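Local coordinates for foldase protein PrsA (Streptococcus pneumoniae, PDB 5TVL) that probably assists the folding of secreted proteins outside the cell membrane and belongs to the peptidyl-prolyl cis-trans isomerases of the parvulin (PpiC) type, at residues D114-D119 / F169-T174. Sequence-based numbering, arbitrary orientation.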
ATOM      1  N   ASP A 114      18.714  -1.702 -10.434  1.00 67.58           N
ATOM      2  CA  ASP A 114      18.463  -2.888 -11.264  1.00 66.52           C
ATOM      3  C   ASP A 114      17.000  -2.969 -11.721  1.00 63.09           C
ATOM      4  O   ASP A 114      16.726  -3.159 -12.907  1.00 61.70           O
ATOM      5  CB  ASP A 114      18.847  -4.163 -10.495  1.00 67.68           C
ATOM      6  CG  ASP A 114      18.796  -5.417 -11.358  1.00 66.41           C
ATOM      7  OD1 ASP A 114      19.508  -5.465 -12.383  1.00 68.02           O
ATOM      8  OD2 ASP A 114      18.054  -6.358 -11.002  1.00 64.16           O
ATOM      9  N   GLU A 115      16.078  -2.812 -10.772  1.00 61.97           N
ATOM     10  CA  GLU A 115      14.637  -2.954 -11.027  1.00 60.06           C
ATOM     11  C   GLU A 115      14.002  -1.746 -11.734  1.00 56.18           C
ATOM     12  O   GLU A 115      12.942  -1.879 -12.355  1.00 49.99           O
ATOM     13  CB  GLU A 115      13.894  -3.236  -9.712  1.00 62.90           C
ATOM     14  CG  GLU A 115      14.278  -4.562  -9.059  1.00 66.49           C
ATOM     15  CD  GLU A 115      13.678  -4.750  -7.674  1.00 69.33           C
ATOM     16  OE1 GLU A 115      12.539  -4.288  -7.436  1.00 65.52           O
ATOM     17  OE2 GLU A 115      14.347  -5.377  -6.824  1.00 68.13           O
ATOM     18  N   TYR A 116      14.645  -0.581 -11.633  1.00 57.74           N
ATOM     19  CA  TYR A 116      14.132   0.657 -12.230  1.00 55.17           C
ATOM     20  C   TYR A 116      14.265   0.662 -13.753  1.00 52.35           C
ATOM     21  O   TYR A 116      15.284   0.238 -14.292  1.00 51.73           O
ATOM     22  CB  TYR A 116      14.864   1.866 -11.640  1.00 58.45           C
ATOM     23  CG  TYR A 116      14.492   3.209 -12.240  1.00 60.35           C
ATOM     24  CD1 TYR A 116      13.370   3.911 -11.798  1.00 58.52           C
ATOM     25  CD2 TYR A 116      15.278   3.787 -13.239  1.00 64.13           C
ATOM     26  CE1 TYR A 116      13.038   5.147 -12.341  1.00 59.60           C
ATOM     27  CE2 TYR A 116      14.953   5.017 -13.786  1.00 62.12           C
ATOM     28  CZ  TYR A 116      13.835   5.693 -13.337  1.00 60.51           C
ATOM     29  OH  TYR A 116      13.522   6.912 -13.886  1.00 60.88           O
ATOM     30  N   THR A 117      13.225   1.165 -14.420  1.00 49.60           N
ATOM     31  CA  THR A 117      13.190   1.347 -15.872  1.00 49.81           C
ATOM     32  C   THR A 117      12.977   2.844 -16.128  1.00 51.19           C
ATOM     33  O   THR A 117      12.065   3.437 -15.547  1.00 48.98           O
ATOM     34  CB  THR A 117      12.037   0.545 -16.509  1.00 47.55           C
ATOM     35  OG1 THR A 117      12.025  -0.785 -15.979  1.00 47.00           O
ATOM     36  CG2 THR A 117      12.176   0.475 -18.022  1.00 47.90           C
ATOM     37  N   PRO A 118      13.809   3.463 -16.994  1.00 55.31           N
ATOM     38  CA  PRO A 118      13.771   4.922 -17.153  1.00 55.86           C
ATOM     39  C   PRO A 118      12.542   5.438 -17.904  1.00 54.88           C
ATOM     40  O   PRO A 118      11.716   4.646 -18.365  1.00 52.40           O
ATOM     41  CB  PRO A 118      15.049   5.210 -17.942  1.00 59.94           C
ATOM     42  CG  PRO A 118      15.223   3.997 -18.786  1.00 60.84           C
ATOM     43  CD  PRO A 118      14.776   2.847 -17.925  1.00 57.24           C
ATOM     44  N   ASP A 119      12.436   6.764 -18.011  1.00 57.36           N
ATOM     45  CA  ASP A 119      11.279   7.411 -18.640  1.00 59.08           C
ATOM     46  C   ASP A 119      11.030   6.894 -20.055  1.00 57.61           C
ATOM     47  O   ASP A 119      11.948   6.828 -20.868  1.00 63.23           O
ATOM     48  CB  ASP A 119      11.432   8.948 -18.669  1.00 63.18           C
ATOM     49  CG  ASP A 119      10.934   9.622 -17.391  1.00 66.05           C
ATOM     50  OD1 ASP A 119       9.815   9.304 -16.932  1.00 67.67           O
ATOM     51  OD2 ASP A 119      11.652  10.490 -16.853  1.00 71.43           O
ATOM     52  N   PHE A 169       6.344   8.298 -18.318  1.00 50.41           N
ATOM     53  CA  PHE A 169       6.407   7.654 -16.992  1.00 51.01           C
ATOM     54  C   PHE A 169       7.618   6.738 -16.770  1.00 51.65           C
ATOM     55  O   PHE A 169       8.161   6.164 -17.713  1.00 52.01           O
ATOM     56  CB  PHE A 169       5.111   6.877 -16.696  1.00 50.33           C
ATOM     57  CG  PHE A 169       4.729   5.869 -17.751  1.00 47.95           C
ATOM     58  CD1 PHE A 169       3.911   6.233 -18.819  1.00 47.07           C
ATOM     59  CD2 PHE A 169       5.151   4.543 -17.662  1.00 46.10           C
ATOM     60  CE1 PHE A 169       3.544   5.303 -19.785  1.00 44.82           C
ATOM     61  CE2 PHE A 169       4.788   3.611 -18.626  1.00 43.42           C
ATOM     62  CZ  PHE A 169       3.982   3.990 -19.688  1.00 42.82           C
ATOM     63  N   ASP A 170       8.025   6.625 -15.504  1.00 51.56           N
ATOM     64  CA  ASP A 170       9.025   5.654 -15.058  1.00 51.17           C
ATOM     65  C   ASP A 170       8.332   4.331 -14.765  1.00 49.81           C
ATOM     66  O   ASP A 170       7.116   4.211 -14.897  1.00 49.02           O
ATOM     67  CB  ASP A 170       9.698   6.117 -13.757  1.00 55.05           C
ATOM     68  CG  ASP A 170      10.453   7.411 -13.901  1.00 62.56           C
ATOM     69  OD1 ASP A 170      11.144   7.594 -14.923  1.00 76.92           O
ATOM     70  OD2 ASP A 170      10.387   8.237 -12.967  1.00 65.43           O
ATOM     71  N   SER A 171       9.121   3.343 -14.353  1.00 49.15           N
ATOM     72  CA  SER A 171       8.605   2.150 -13.683  1.00 46.60           C
ATOM     73  C   SER A 171       7.958   2.492 -12.341  1.00 46.54           C
ATOM     74  O   SER A 171       7.003   1.837 -11.933  1.00 44.30           O
ATOM     75  CB  SER A 171       9.736   1.157 -13.432  1.00 46.69           C
ATOM     76  OG  SER A 171      10.777   1.763 -12.679  1.00 47.24           O
ATOM     77  N   ALA A 172       8.494   3.508 -11.662  1.00 50.23           N
ATOM     78  CA  ALA A 172       8.008   3.950 -10.348  1.00 53.36           C
ATOM     79  C   ALA A 172       6.773   4.866 -10.356  1.00 53.28           C
ATOM     80  O   ALA A 172       6.320   5.282  -9.286  1.00 56.55           O
ATOM     81  CB  ALA A 172       9.140   4.635  -9.595  1.00 56.01           C
ATOM     82  N   SER A 173       6.231   5.187 -11.534  1.00 53.65           N
ATOM     83  CA  SER A 173       5.021   6.016 -11.627  1.00 54.56           C
ATOM     84  C   SER A 173       3.780   5.302 -11.074  1.00 56.98           C
ATOM     85  O   SER A 173       3.421   4.214 -11.530  1.00 52.63           O
ATOM     86  CB  SER A 173       4.766   6.437 -13.077  1.00 54.29           C
ATOM     87  OG  SER A 173       3.592   7.228 -13.187  1.00 56.97           O
ATOM     88  N   THR A 174       3.142   5.929 -10.086  1.00 62.28           N
ATOM     89  CA  THR A 174       1.847   5.485  -9.560  1.00 63.20           C
ATOM     90  C   THR A 174       0.663   6.080 -10.339  1.00 62.60           C
ATOM     91  O   THR A 174      -0.489   5.724 -10.081  1.00 60.33           O
ATOM     92  CB  THR A 174       1.702   5.854  -8.069  1.00 63.31           C
ATOM     93  OG1 THR A 174       1.909   7.261  -7.899  1.00 59.45           O
ATOM     94  CG2 THR A 174       2.720   5.092  -7.230  1.00 65.75           C
TER
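Thr117 and Ser171 hold the middle of this contact, where the chain leaving helix 106-115 runs beside the loop that follows strand 166-169. Two hydrogen bonds join the pair. The amide of Thr117 gives its proton to Ser171 OG (3.1 Å) along a nearly straight line, 173° at the hydrogen, and Ser171 N returns a bond of 3.2 Å to Thr117 O. A chi1 of 56° sets OG of Ser171 between its own backbone N and carbonyl carbon, from where it reaches the Thr117 amide and also lies against CD1 of the Tyr116 ring. Beside these bonds the two CB atoms, of Thr117 and Ser171, pack 3.9 Å apart.

Tyr116, the first residue to leave helical geometry, extends its buried ring along the loop. CE1 lies against CB of Asp170, and the phenol OH makes a weak hydrogen bond to Asp170 OD1 at 2.7 Å, with ring and carboxylate planes turned 56° from each other. Helix 227-239 covers this side: Lys229 touches both Tyr116 and Asp170, and Leu230 touches Tyr116.

Asp119 is partly exposed. Its OD1 comes near Asp170 OD1, two acceptors with no bond between them, and its CA makes a CH...O contact of 3.5 Å with Phe169 O. The loose side lies at the other end, where the exposed Glu115 barely meets the loop.

The contact thus joins the end of helix 106-115 and the chain into strand 120-127 to the loop after strand 166-169, within the parvulin-type fold. Its chemistry divides accordingly: neutral hydrogen bonds fix the Thr117-Ser171 centre, whereas the carboxylates of Asp119 and Asp170 come close unbonded, an arrangement that could be unfavourable if both are charged.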